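Long-range contacts in amine oxidase (Emericella nidulans, PDB 3PGB), which probably catalyses the oxidative deamination of primary amines, using a copper ion and a topaquinone cofactor formed from one of its own tyrosines: residues V177-E181 and Y662-D666; W277-D281 and F299-K303; L692-M696 and A713-F719. All blocks are in the same frame, centred on the assembly; numbering follows the deposited sequence.

Interaction 1: residues V177-E181 and Y662-D666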
ATOM      1  N   VAL A 177       7.215 -40.165  -2.740  1.00 19.95           N
ATOM      2  CA  VAL A 177       8.422 -39.358  -2.813  1.00 19.81           C
ATOM      3  C   VAL A 177       9.283 -39.753  -1.622  1.00 19.97           C
ATOM      4  O   VAL A 177       8.758 -40.105  -0.564  1.00 19.96           O
ATOM      5  CB  VAL A 177       8.101 -37.843  -2.792  1.00 19.70           C
ATOM      6  CG1 VAL A 177       7.436 -37.448  -1.484  1.00 18.92           C
ATOM      7  CG2 VAL A 177       9.361 -37.023  -3.033  1.00 19.53           C
ATOM      8  N   ARG A 178      10.598 -39.720  -1.793  1.00 20.03           N
ATOM      9  CA  ARG A 178      11.491 -40.157  -0.731  1.00 20.31           C
ATOM     10  C   ARG A 178      11.354 -39.273   0.499  1.00 20.44           C
ATOM     11  O   ARG A 178      10.920 -38.120   0.405  1.00 20.54           O
ATOM     12  CB  ARG A 178      12.946 -40.158  -1.205  1.00 20.38           C
ATOM     13  CG  ARG A 178      13.515 -38.787  -1.500  1.00 20.77           C
ATOM     14  CD  ARG A 178      14.960 -38.898  -1.886  1.00 21.38           C
ATOM     15  NE  ARG A 178      15.541 -37.608  -2.233  1.00 21.76           N
ATOM     16  CZ  ARG A 178      16.801 -37.433  -2.622  1.00 22.39           C
ATOM     17  NH1 ARG A 178      17.632 -38.469  -2.718  1.00 23.43           N
ATOM     18  NH2 ARG A 178      17.238 -36.219  -2.917  1.00 21.94           N
ATOM     19  N   ASN A 179      11.716 -39.827   1.651  1.00 20.37           N
ATOM     20  CA  ASN A 179      11.802 -39.070   2.888  1.00 20.35           C
ATOM     21  C   ASN A 179      13.281 -38.835   3.164  1.00 20.69           C
ATOM     22  O   ASN A 179      14.011 -39.760   3.535  1.00 20.82           O
ATOM     23  CB  ASN A 179      11.128 -39.842   4.029  1.00 20.27           C
ATOM     24  CG  ASN A 179      11.144 -39.087   5.353  1.00 19.38           C
ATOM     25  OD1 ASN A 179      11.868 -38.106   5.523  1.00 18.32           O
ATOM     26  ND2 ASN A 179      10.345 -39.553   6.298  1.00 17.88           N
ATOM     27  N   VAL A 180      13.721 -37.597   2.967  1.00 21.03           N
ATOM     28  CA  VAL A 180      15.146 -37.262   3.010  1.00 21.22           C
ATOM     29  C   VAL A 180      15.663 -37.015   4.437  1.00 21.52           C
ATOM     30  O   VAL A 180      16.873 -36.889   4.641  1.00 21.39           O
ATOM     31  CB  VAL A 180      15.455 -36.036   2.087  1.00 21.23           C
ATOM     32  CG1 VAL A 180      15.288 -34.711   2.839  1.00 20.78           C
ATOM     33  CG2 VAL A 180      16.848 -36.147   1.513  1.00 20.69           C
ATOM     34  N   GLU A 181      14.751 -36.950   5.411  1.00 22.04           N
ATOM     35  CA  GLU A 181      15.120 -36.808   6.823  1.00 22.59           C
ATOM     36  C   GLU A 181      14.424 -37.849   7.704  1.00 22.69           C
ATOM     37  O   GLU A 181      13.632 -37.496   8.576  1.00 22.64           O
ATOM     38  CB  GLU A 181      14.794 -35.395   7.319  1.00 22.76           C
ATOM     39  CG  GLU A 181      15.524 -34.297   6.545  1.00 23.74           C
ATOM     40  CD  GLU A 181      15.623 -32.987   7.313  1.00 24.51           C
ATOM     41  OE1 GLU A 181      15.105 -31.968   6.808  1.00 24.33           O
ATOM     42  OE2 GLU A 181      16.223 -32.980   8.414  1.00 24.70           O
ATOM     43  N   TYR A 662       6.306 -31.813   0.156  1.00 15.20           N
ATOM     44  CA  TYR A 662       7.572 -32.544   0.105  1.00 15.17           C
ATOM     45  C   TYR A 662       8.342 -32.330  -1.196  1.00 15.09           C
ATOM     46  O   TYR A 662       9.150 -33.190  -1.580  1.00 15.23           O
ATOM     47  CB  TYR A 662       7.336 -34.053   0.325  1.00 15.43           C
ATOM     48  CG  TYR A 662       6.496 -34.395   1.532  1.00 14.84           C
ATOM     49  CD1 TYR A 662       6.687 -33.749   2.748  1.00 15.57           C
ATOM     50  CD2 TYR A 662       5.524 -35.379   1.462  1.00 15.16           C
ATOM     51  CE1 TYR A 662       5.906 -34.060   3.861  1.00 15.92           C
ATOM     52  CE2 TYR A 662       4.740 -35.699   2.564  1.00 15.96           C
ATOM     53  CZ  TYR A 662       4.936 -35.037   3.758  1.00 16.18           C
ATOM     54  OH  TYR A 662       4.166 -35.361   4.848  1.00 18.38           O
ATOM     55  N   ASN A 663       8.114 -31.201  -1.875  1.00 14.81           N
ATOM     56  CA  ASN A 663       9.000 -30.797  -2.976  1.00 14.43           C
ATOM     57  C   ASN A 663      10.454 -30.725  -2.471  1.00 14.47           C
ATOM     58  O   ASN A 663      11.389 -31.076  -3.184  1.00 14.71           O
ATOM     59  CB  ASN A 663       8.585 -29.442  -3.583  1.00 14.24           C
ATOM     60  CG  ASN A 663       7.411 -29.544  -4.581  1.00 13.72           C
ATOM     61  OD1 ASN A 663       6.841 -30.614  -4.814  1.00 12.26           O
ATOM     62  ND2 ASN A 663       7.056 -28.409  -5.169  1.00 12.62           N
ATOM     63  N   SER A 664      10.626 -30.282  -1.229  1.00 14.53           N
ATOM     64  CA  SER A 664      11.935 -30.199  -0.576  1.00 14.61           C
ATOM     65  C   SER A 664      12.658 -31.543  -0.413  1.00 14.66           C
ATOM     66  O   SER A 664      13.862 -31.575  -0.183  1.00 14.38           O
ATOM     67  CB  SER A 664      11.763 -29.598   0.817  1.00 14.77           C
ATOM     68  OG  SER A 664      10.954 -30.441   1.620  1.00 14.19           O
ATOM     69  N   GLN A 665      11.917 -32.644  -0.492  1.00 14.84           N
ATOM     70  CA  GLN A 665      12.495 -33.969  -0.290  1.00 14.88           C
ATOM     71  C   GLN A 665      13.202 -34.479  -1.539  1.00 15.06           C
ATOM     72  O   GLN A 665      14.062 -35.352  -1.448  1.00 14.75           O
ATOM     73  CB  GLN A 665      11.419 -34.967   0.158  1.00 14.78           C
ATOM     74  CG  GLN A 665      10.696 -34.567   1.438  1.00 14.19           C
ATOM     75  CD  GLN A 665      11.644 -34.305   2.591  1.00 13.89           C
ATOM     76  OE1 GLN A 665      12.047 -35.231   3.302  1.00 13.55           O
ATOM     77  NE2 GLN A 665      12.006 -33.032   2.787  1.00 12.78           N
ATOM     78  N   ASP A 666      12.845 -33.925  -2.696  1.00 15.34           N
ATOM     79  CA  ASP A 666      13.428 -34.344  -3.968  1.00 15.54           C
ATOM     80  C   ASP A 666      13.428 -33.166  -4.956  1.00 15.87           C
ATOM     81  O   ASP A 666      12.632 -33.107  -5.898  1.00 15.44           O
ATOM     82  CB  ASP A 666      12.646 -35.545  -4.511  1.00 15.72           C
ATOM     83  CG  ASP A 666      13.416 -36.333  -5.551  1.00 15.45           C
ATOM     84  OD1 ASP A 666      14.339 -35.775  -6.176  1.00 15.43           O
ATOM     85  OD2 ASP A 666      13.083 -37.522  -5.745  1.00 15.46           O
TER
HETATM   86  O   HOH W   1      11.892 -39.796  -4.635  1.00 15.49           O
HETATM   87  O   HOH W   2      11.267 -35.315   5.837  1.00 20.53           O
HETATM   88  O   HOH W   3      13.711 -31.846   4.484  1.00  9.75           O
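The Asx turn at Asn179 and a short 3-10 turn around Gln665 meet at the seam between the N-terminal antiparallel sheet and the copper-containing catalytic part of the chain. Gln665 does most of the work. Its chain bends at CG (chi2 -55°), which brings the amide to the 179-181 turn. There the backbone N of Val180 reaches Gln665 OE1 at 2.9 Å, from above the carbonyl plane rather than along a lone pair, while the methyl Val180 CG1 lies 3.3 Å from the same oxygen. A water donates both to Gln665 OE1 and to Asn179 OD1, the oxygen that closes the Asx turn by accepting from Glu181 N at 3.1 Å. The other end of the amide is held too: Gln665 NE2 donates to Ser664 OG at 3.0 Å, almost in the amide plane, and a second water links it to Glu181 OE1. With both ends engaged, the rotation of this amide is well defined.

The Arg178 chain is extended, and its NE donates to the backbone O of Gln665 at 2.8 Å, a bond lying in the carbonyl plane and close to the guanidinium plane. Asp666 OD2 stays well off that plane; it pairs with Arg171 and takes a water that also accepts from Arg178 N. On the apolar flank, Val177 CG1 rests 3.8 Å from Tyr662 CB, and Val177 CG2 lies 3.9 Å from Asp666 CB.

Strand 145-152 borders the contact on one side: Phe146 stacks on the Tyr662 ring, touches Val177, Asn179 and Gln665, and bonds to the Val177 backbone, while Asn137 of strand 131-138 takes the Asn179 amide. The 662-666 turn itself belongs to the long loop between strands 646-650 and 686-698.

Interaction 2: residues W277-D281 and F299-K303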
ATOM      1  N   TRP A 277      34.787 -28.585   8.146  1.00 21.62           N
ATOM      2  CA  TRP A 277      34.379 -27.534   9.069  1.00 21.18           C
ATOM      3  C   TRP A 277      34.612 -26.182   8.401  1.00 20.90           C
ATOM      4  O   TRP A 277      35.454 -26.075   7.515  1.00 20.95           O
ATOM      5  CB  TRP A 277      35.235 -27.572  10.335  1.00 21.06           C
ATOM      6  CG  TRP A 277      35.048 -28.757  11.224  1.00 20.58           C
ATOM      7  CD1 TRP A 277      35.736 -29.934  11.172  1.00 20.43           C
ATOM      8  CD2 TRP A 277      34.151 -28.866  12.333  1.00 19.59           C
ATOM      9  NE1 TRP A 277      35.308 -30.779  12.168  1.00 20.35           N
ATOM     10  CE2 TRP A 277      34.333 -30.149  12.893  1.00 20.10           C
ATOM     11  CE3 TRP A 277      33.199 -28.013  12.897  1.00 19.15           C
ATOM     12  CZ2 TRP A 277      33.599 -30.597  13.995  1.00 19.71           C
ATOM     13  CZ3 TRP A 277      32.469 -28.458  13.990  1.00 19.36           C
ATOM     14  CH2 TRP A 277      32.674 -29.738  14.526  1.00 20.02           C
ATOM     15  N   MET A 278      33.891 -25.150   8.830  1.00 20.63           N
ATOM     16  CA  MET A 278      34.230 -23.767   8.441  1.00 20.36           C
ATOM     17  C   MET A 278      34.142 -22.834   9.640  1.00 20.18           C
ATOM     18  O   MET A 278      33.278 -22.993  10.495  1.00 20.01           O
ATOM     19  CB  MET A 278      33.335 -23.250   7.312  1.00 20.10           C
ATOM     20  CG  MET A 278      33.842 -21.958   6.643  1.00 20.03           C
ATOM     21  SD  MET A 278      33.455 -20.402   7.508  1.00 19.00           S
ATOM     22  CE  MET A 278      31.737 -20.190   7.047  1.00 18.41           C
ATOM     23  N   TYR A 279      35.062 -21.877   9.694  1.00 20.30           N
ATOM     24  CA  TYR A 279      35.077 -20.852  10.729  1.00 20.46           C
ATOM     25  C   TYR A 279      35.869 -19.645  10.229  1.00 20.76           C
ATOM     26  O   TYR A 279      36.974 -19.793   9.698  1.00 20.87           O
ATOM     27  CB  TYR A 279      35.702 -21.388  12.022  1.00 20.47           C
ATOM     28  CG  TYR A 279      35.494 -20.477  13.215  1.00 20.19           C
ATOM     29  CD1 TYR A 279      34.314 -20.517  13.946  1.00 19.54           C
ATOM     30  CD2 TYR A 279      36.476 -19.568  13.607  1.00 20.37           C
ATOM     31  CE1 TYR A 279      34.114 -19.680  15.040  1.00 19.53           C
ATOM     32  CE2 TYR A 279      36.281 -18.723  14.707  1.00 19.53           C
ATOM     33  CZ  TYR A 279      35.098 -18.789  15.413  1.00 19.20           C
ATOM     34  OH  TYR A 279      34.889 -17.961  16.494  1.00 19.77           O
ATOM     35  N   ASN A 280      35.298 -18.455  10.384  1.00 20.99           N
ATOM     36  CA  ASN A 280      35.959 -17.229   9.961  1.00 21.00           C
ATOM     37  C   ASN A 280      36.467 -17.334   8.518  1.00 21.08           C
ATOM     38  O   ASN A 280      37.592 -16.946   8.222  1.00 21.33           O
ATOM     39  CB  ASN A 280      37.110 -16.908  10.928  1.00 21.05           C
ATOM     40  CG  ASN A 280      37.539 -15.447  10.875  1.00 20.87           C
ATOM     41  OD1 ASN A 280      36.859 -14.599  10.286  1.00 21.13           O
ATOM     42  ND2 ASN A 280      38.673 -15.149  11.497  1.00 19.09           N
ATOM     43  N   ASP A 281      35.633 -17.886   7.638  1.00 21.29           N
ATOM     44  CA  ASP A 281      35.913 -17.973   6.198  1.00 21.45           C
ATOM     45  C   ASP A 281      37.111 -18.860   5.838  1.00 21.84           C
ATOM     46  O   ASP A 281      37.686 -18.728   4.758  1.00 21.73           O
ATOM     47  CB  ASP A 281      36.099 -16.565   5.609  1.00 21.49           C
ATOM     48  CG  ASP A 281      35.841 -16.508   4.112  1.00 21.33           C
ATOM     49  OD1 ASP A 281      36.515 -15.716   3.428  1.00 20.37           O
ATOM     50  OD2 ASP A 281      34.969 -17.250   3.615  1.00 22.21           O
ATOM     51  N   PHE A 299      45.610 -17.737  16.375  1.00 26.50           N
ATOM     52  CA  PHE A 299      44.291 -18.103  15.862  1.00 25.90           C
ATOM     53  C   PHE A 299      43.226 -17.113  16.319  1.00 25.46           C
ATOM     54  O   PHE A 299      43.124 -16.801  17.505  1.00 25.52           O
ATOM     55  CB  PHE A 299      43.914 -19.507  16.318  1.00 25.79           C
ATOM     56  CG  PHE A 299      42.640 -20.015  15.717  1.00 25.61           C
ATOM     57  CD1 PHE A 299      42.652 -20.690  14.506  1.00 25.83           C
ATOM     58  CD2 PHE A 299      41.432 -19.827  16.364  1.00 25.04           C
ATOM     59  CE1 PHE A 299      41.479 -21.172  13.951  1.00 25.78           C
ATOM     60  CE2 PHE A 299      40.258 -20.295  15.816  1.00 25.14           C
ATOM     61  CZ  PHE A 299      40.277 -20.974  14.609  1.00 25.87           C
ATOM     62  N   VAL A 300      42.429 -16.637  15.369  1.00 24.97           N
ATOM     63  CA  VAL A 300      41.412 -15.630  15.640  1.00 24.71           C
ATOM     64  C   VAL A 300      40.146 -16.282  16.191  1.00 24.57           C
ATOM     65  O   VAL A 300      39.502 -17.086  15.515  1.00 24.50           O
ATOM     66  CB  VAL A 300      41.081 -14.816  14.375  1.00 24.68           C
ATOM     67  CG1 VAL A 300      39.903 -13.893  14.621  1.00 24.51           C
ATOM     68  CG2 VAL A 300      42.301 -14.021  13.934  1.00 24.36           C
ATOM     69  N   LYS A 301      39.809 -15.929  17.429  1.00 24.40           N
ATOM     70  CA  LYS A 301      38.615 -16.427  18.093  1.00 24.24           C
ATOM     71  C   LYS A 301      37.609 -15.298  18.106  1.00 24.09           C
ATOM     72  O   LYS A 301      37.926 -14.203  18.566  1.00 24.34           O
ATOM     73  CB  LYS A 301      38.939 -16.856  19.522  1.00 24.09           C
ATOM     74  CG  LYS A 301      39.955 -17.983  19.602  1.00 24.18           C
ATOM     75  CD  LYS A 301      40.359 -18.286  21.044  1.00 24.41           C
ATOM     76  CE  LYS A 301      41.386 -19.414  21.099  1.00 24.33           C
ATOM     77  NZ  LYS A 301      41.919 -19.673  22.466  1.00 24.46           N
ATOM     78  N   LEU A 302      36.409 -15.558  17.592  1.00 23.84           N
ATOM     79  CA  LEU A 302      35.376 -14.525  17.474  1.00 23.72           C
ATOM     80  C   LEU A 302      34.253 -14.725  18.497  1.00 23.48           C
ATOM     81  O   LEU A 302      33.928 -15.854  18.872  1.00 23.18           O
ATOM     82  CB  LEU A 302      34.814 -14.502  16.048  1.00 23.63           C
ATOM     83  CG  LEU A 302      35.843 -14.230  14.946  1.00 23.79           C
ATOM     84  CD1 LEU A 302      35.209 -14.342  13.567  1.00 23.34           C
ATOM     85  CD2 LEU A 302      36.492 -12.863  15.126  1.00 23.44           C
ATOM     86  N   LYS A 303      33.658 -13.612  18.922  1.00 23.33           N
ATOM     87  CA  LYS A 303      32.730 -13.596  20.054  1.00 23.28           C
ATOM     88  C   LYS A 303      31.352 -14.191  19.728  1.00 22.71           C
ATOM     89  O   LYS A 303      30.883 -14.099  18.595  1.00 22.74           O
ATOM     90  CB  LYS A 303      32.543 -12.158  20.562  1.00 23.61           C
ATOM     91  CG  LYS A 303      33.807 -11.473  21.106  1.00 24.68           C
ATOM     92  CD  LYS A 303      33.551  -9.964  21.290  1.00 26.79           C
ATOM     93  CE  LYS A 303      34.834  -9.145  21.509  1.00 27.73           C
ATOM     94  NZ  LYS A 303      35.265  -9.122  22.940  1.00 28.75           N
TER
HETATM   95  O   HOH W   4      32.183 -17.620  17.109  1.00  6.79           O
HETATM   96  O   HOH W   5      39.849 -17.729  12.813  1.00 18.68           O
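Tyr279 reaches across with its hydroxyl to the irregular chain at Leu302, whose backbone N donates to Tyr279 OH at 3.0 Å with an N-H...O angle of 152°. The approach is near the plane of the phenol ring. Tyr279 CG lies opposite the backbone N (chi1 -168°), which carries the ring toward the 299-303 segment. A water beside the pair bonds to the same hydroxyl and donates to Leu302 O, so the peptide groups on both sides of the Leu302 CA are tied to one side chain. At the ring edge, Tyr279 CE2 passes 3.7 Å from Val300 O. Tyr279 and Phe299 cross obliquely, CD2 of the first 4.2 Å from CZ of the second.

Next to it, Asn280 lays its amide across two side chains at about a right angle: ND2 lies 3.6 Å from Val300 CG1, and OD1 3.7 Å from Leu302 CD1. A second water accepts from Asn280 ND2 and donates to Val300 O, sitting over the rim of one Phe299 ring face. The direct polar partner of Asn280 OD1 is Asn515.

Further out, Leu206 of helix 200-207 and Leu258 of strand 255-263 pack on Tyr279, Tyr513 and Ala514 touch Leu302, and Lys301 turns away to a salt bridge with Asp205. Asp281 OD2 bonds to Ser564 OG of the second subunit.

Asn280 and Asp281 both have positive phi, consistent with a type I' turn closing the tight hairpin between strands 273-279 and 282-284, the last two of a five-stranded antiparallel meander. The contact thus fastens an extended surface segment to the tip of that hairpin.

Interaction 3: residues L692-M696 and A713-F719; sequences LNLGM and AHSGVAF
Leu692, Leu694 and Met696 all project from strand 692-696 onto strand 714-719, which runs nearly antiparallel to it at 156° with the axes just 5.9 Å apart. The strands meet through side chains rather than a backbone ladder, and the one bond across is Gly695 N to Ser715 OG, 2.9 Å. It forms because the hydroxyl of Ser715 stands opposite its own backbone N (chi1 -179°), reaching forward to the facing strand. The same OG also bonds to Gly623 O, so this buried hydroxyl is used as acceptor and donor together.

Leu694 sends its two methyls to different places: CD2 into Val717, 3.5 Å from CG1 and almost as near CG2, and CD1 against the backbone of the facing strand, 3.6 Å from Ser715 O. Its CB in turn packs on Ser715 OG. Leu692 arrives from the opposite direction to Phe719, and its CD1 comes 3.4 Å from Phe719 CE1 at the edge of the phenyl ring, near the ring plane; the same methyl also touches Val717 CG2.

The Met696 chain is bent at chi2 (139°) and again at chi3, both away from the usual staggered values, which brings SD to 3.8 Å from His714 N and CE to 3.9 Å from Ser715 CB.

Strand 686-698 pairs with strand 532-542, and Met696 touches His534, a copper ligand; the strand itself ends at another, His698. Strand 714-722 pairs instead with strands 498-504 and 613-619, and Phe719 meets Phe542 edge-to-face. Two strands with different hydrogen-bonding partners therefore meet through their side chains within the large beta structure of the catalytic domain, with copper about 6 Å from the Met696 side chain.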
ATOM      1  N   LEU A 692      -0.579 -15.725  -8.357  1.00 13.39           N
ATOM      2  CA  LEU A 692       0.012 -14.443  -7.951  1.00 13.54           C
ATOM      3  C   LEU A 692       1.014 -14.616  -6.830  1.00 13.68           C
ATOM      4  O   LEU A 692       0.750 -15.345  -5.870  1.00 13.82           O
ATOM      5  CB  LEU A 692      -1.075 -13.490  -7.456  1.00 13.44           C
ATOM      6  CG  LEU A 692      -2.166 -13.121  -8.447  1.00 13.28           C
ATOM      7  CD1 LEU A 692      -3.257 -12.365  -7.718  1.00 13.06           C
ATOM      8  CD2 LEU A 692      -1.589 -12.305  -9.607  1.00 13.02           C
ATOM      9  N   ASN A 693       2.152 -13.932  -6.942  1.00 13.78           N
ATOM     10  CA  ASN A 693       3.115 -13.864  -5.849  1.00 14.00           C
ATOM     11  C   ASN A 693       3.001 -12.559  -5.071  1.00 14.38           C
ATOM     12  O   ASN A 693       3.052 -11.470  -5.649  1.00 14.50           O
ATOM     13  CB  ASN A 693       4.548 -14.025  -6.364  1.00 13.93           C
ATOM     14  CG  ASN A 693       4.919 -15.473  -6.636  1.00 13.67           C
ATOM     15  OD1 ASN A 693       4.466 -16.385  -5.942  1.00 13.98           O
ATOM     16  ND2 ASN A 693       5.757 -15.688  -7.641  1.00 12.26           N
ATOM     17  N   LEU A 694       2.813 -12.676  -3.761  1.00 14.72           N
ATOM     18  CA  LEU A 694       3.112 -11.585  -2.857  1.00 15.12           C
ATOM     19  C   LEU A 694       4.526 -11.856  -2.367  1.00 15.79           C
ATOM     20  O   LEU A 694       4.951 -13.012  -2.320  1.00 16.48           O
ATOM     21  CB  LEU A 694       2.123 -11.542  -1.692  1.00 15.01           C
ATOM     22  CG  LEU A 694       0.630 -11.431  -2.029  1.00 14.41           C
ATOM     23  CD1 LEU A 694      -0.151 -11.063  -0.778  1.00 14.22           C
ATOM     24  CD2 LEU A 694       0.356 -10.433  -3.122  1.00 13.64           C
ATOM     25  N   GLY A 695       5.271 -10.811  -2.028  1.00 16.36           N
ATOM     26  CA  GLY A 695       6.644 -11.002  -1.583  1.00 16.93           C
ATOM     27  C   GLY A 695       7.406  -9.740  -1.237  1.00 17.40           C
ATOM     28  O   GLY A 695       6.949  -8.636  -1.517  1.00 17.59           O
ATOM     29  N   MET A 696       8.579  -9.927  -0.629  1.00 17.83           N
ATOM     30  CA  MET A 696       9.410  -8.833  -0.121  1.00 18.29           C
ATOM     31  C   MET A 696      10.882  -9.190  -0.237  1.00 17.87           C
ATOM     32  O   MET A 696      11.246 -10.353  -0.068  1.00 17.78           O
ATOM     33  CB  MET A 696       9.147  -8.623   1.365  1.00 18.81           C
ATOM     34  CG  MET A 696       7.779  -8.119   1.730  1.00 21.25           C
ATOM     35  SD  MET A 696       7.163  -8.952   3.211  1.00 27.24           S
ATOM     36  CE  MET A 696       6.136 -10.234   2.477  1.00 24.78           C
ATOM     37  N   ALA A 713       6.981  -4.608   6.752  1.00 17.41           N
ATOM     38  CA  ALA A 713       7.023  -5.942   6.148  1.00 17.33           C
ATOM     39  C   ALA A 713       5.627  -6.298   5.629  1.00 17.43           C
ATOM     40  O   ALA A 713       4.851  -6.972   6.299  1.00 17.63           O
ATOM     41  CB  ALA A 713       7.512  -6.971   7.153  1.00 17.11           C
ATOM     42  N   HIS A 714       5.325  -5.843   4.420  1.00 17.63           N
ATOM     43  CA  HIS A 714       3.962  -5.841   3.905  1.00 17.85           C
ATOM     44  C   HIS A 714       3.975  -6.004   2.389  1.00 17.79           C
ATOM     45  O   HIS A 714       4.866  -5.508   1.706  1.00 17.83           O
ATOM     46  CB  HIS A 714       3.276  -4.535   4.316  1.00 18.00           C
ATOM     47  CG  HIS A 714       1.900  -4.349   3.757  1.00 18.51           C
ATOM     48  ND1 HIS A 714       0.951  -5.347   3.758  1.00 20.27           N
ATOM     49  CD2 HIS A 714       1.296  -3.260   3.227  1.00 18.93           C
ATOM     50  CE1 HIS A 714      -0.168  -4.890   3.226  1.00 19.46           C
ATOM     51  NE2 HIS A 714       0.014  -3.625   2.896  1.00 18.71           N
ATOM     52  N   SER A 715       2.984  -6.725   1.882  1.00 17.66           N
ATOM     53  CA  SER A 715       2.867  -7.013   0.467  1.00 17.45           C
ATOM     54  C   SER A 715       1.409  -7.357   0.182  1.00 17.54           C
ATOM     55  O   SER A 715       0.772  -8.064   0.966  1.00 17.72           O
ATOM     56  CB  SER A 715       3.784  -8.178   0.096  1.00 17.33           C
ATOM     57  OG  SER A 715       3.720  -8.478  -1.283  1.00 16.99           O
ATOM     58  N   GLY A 716       0.868  -6.844  -0.918  1.00 17.42           N
ATOM     59  CA  GLY A 716      -0.536  -7.066  -1.218  1.00 17.21           C
ATOM     60  C   GLY A 716      -0.911  -6.862  -2.667  1.00 17.08           C
ATOM     61  O   GLY A 716      -0.252  -6.122  -3.395  1.00 16.96           O
ATOM     62  N   VAL A 717      -1.978  -7.551  -3.070  1.00 17.15           N
ATOM     63  CA  VAL A 717      -2.608  -7.371  -4.377  1.00 17.08           C
ATOM     64  C   VAL A 717      -4.083  -7.069  -4.158  1.00 16.93           C
ATOM     65  O   VAL A 717      -4.617  -7.311  -3.083  1.00 17.14           O
ATOM     66  CB  VAL A 717      -2.474  -8.622  -5.282  1.00 17.12           C
ATOM     67  CG1 VAL A 717      -1.056  -8.750  -5.814  1.00 17.10           C
ATOM     68  CG2 VAL A 717      -2.893  -9.885  -4.541  1.00 17.14           C
ATOM     69  N   ALA A 718      -4.729  -6.527  -5.179  1.00 16.70           N
ATOM     70  CA  ALA A 718      -6.135  -6.184  -5.098  1.00 16.55           C
ATOM     71  C   ALA A 718      -6.830  -6.522  -6.408  1.00 16.40           C
ATOM     72  O   ALA A 718      -6.293  -6.276  -7.483  1.00 16.40           O
ATOM     73  CB  ALA A 718      -6.289  -4.722  -4.791  1.00 16.59           C
ATOM     74  N   PHE A 719      -8.018  -7.106  -6.306  1.00 16.28           N
ATOM     75  CA  PHE A 719      -8.840  -7.398  -7.472  1.00 16.10           C
ATOM     76  C   PHE A 719      -9.976  -6.400  -7.430  1.00 16.15           C
ATOM     77  O   PHE A 719     -10.694  -6.335  -6.438  1.00 16.16           O
ATOM     78  CB  PHE A 719      -9.391  -8.831  -7.436  1.00 15.85           C
ATOM     79  CG  PHE A 719      -8.405  -9.861  -6.964  1.00 14.99           C
ATOM     80  CD1 PHE A 719      -7.074  -9.798  -7.330  1.00 14.58           C
ATOM     81  CD2 PHE A 719      -8.824 -10.930  -6.182  1.00 15.02           C
ATOM     82  CE1 PHE A 719      -6.176 -10.764  -6.909  1.00 14.56           C
ATOM     83  CE2 PHE A 719      -7.928 -11.901  -5.761  1.00 14.53           C
ATOM     84  CZ  PHE A 719      -6.602 -11.816  -6.121  1.00 14.15           C
TER

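The three contacts are well separated, and none touches another. The centres of interactions 1 and 2 lie 33 Å apart. Those of interactions 1 and 3 are 29 Å apart, and those of interactions 2 and 3 are 40 Å apart. Along the chain, interaction 2 is nested within the 480 residues that interaction 1 spans, and interaction 3 follows after both. Interaction 3 lies inside the large beta structure of the catalytic domain, beside the copper site. Interaction 1 joins that structure, through the loop leading toward strand 686-698, to the first small sheet. Interaction 2 binds a loop to the hairpin of the second small sheet, near the subunit boundary.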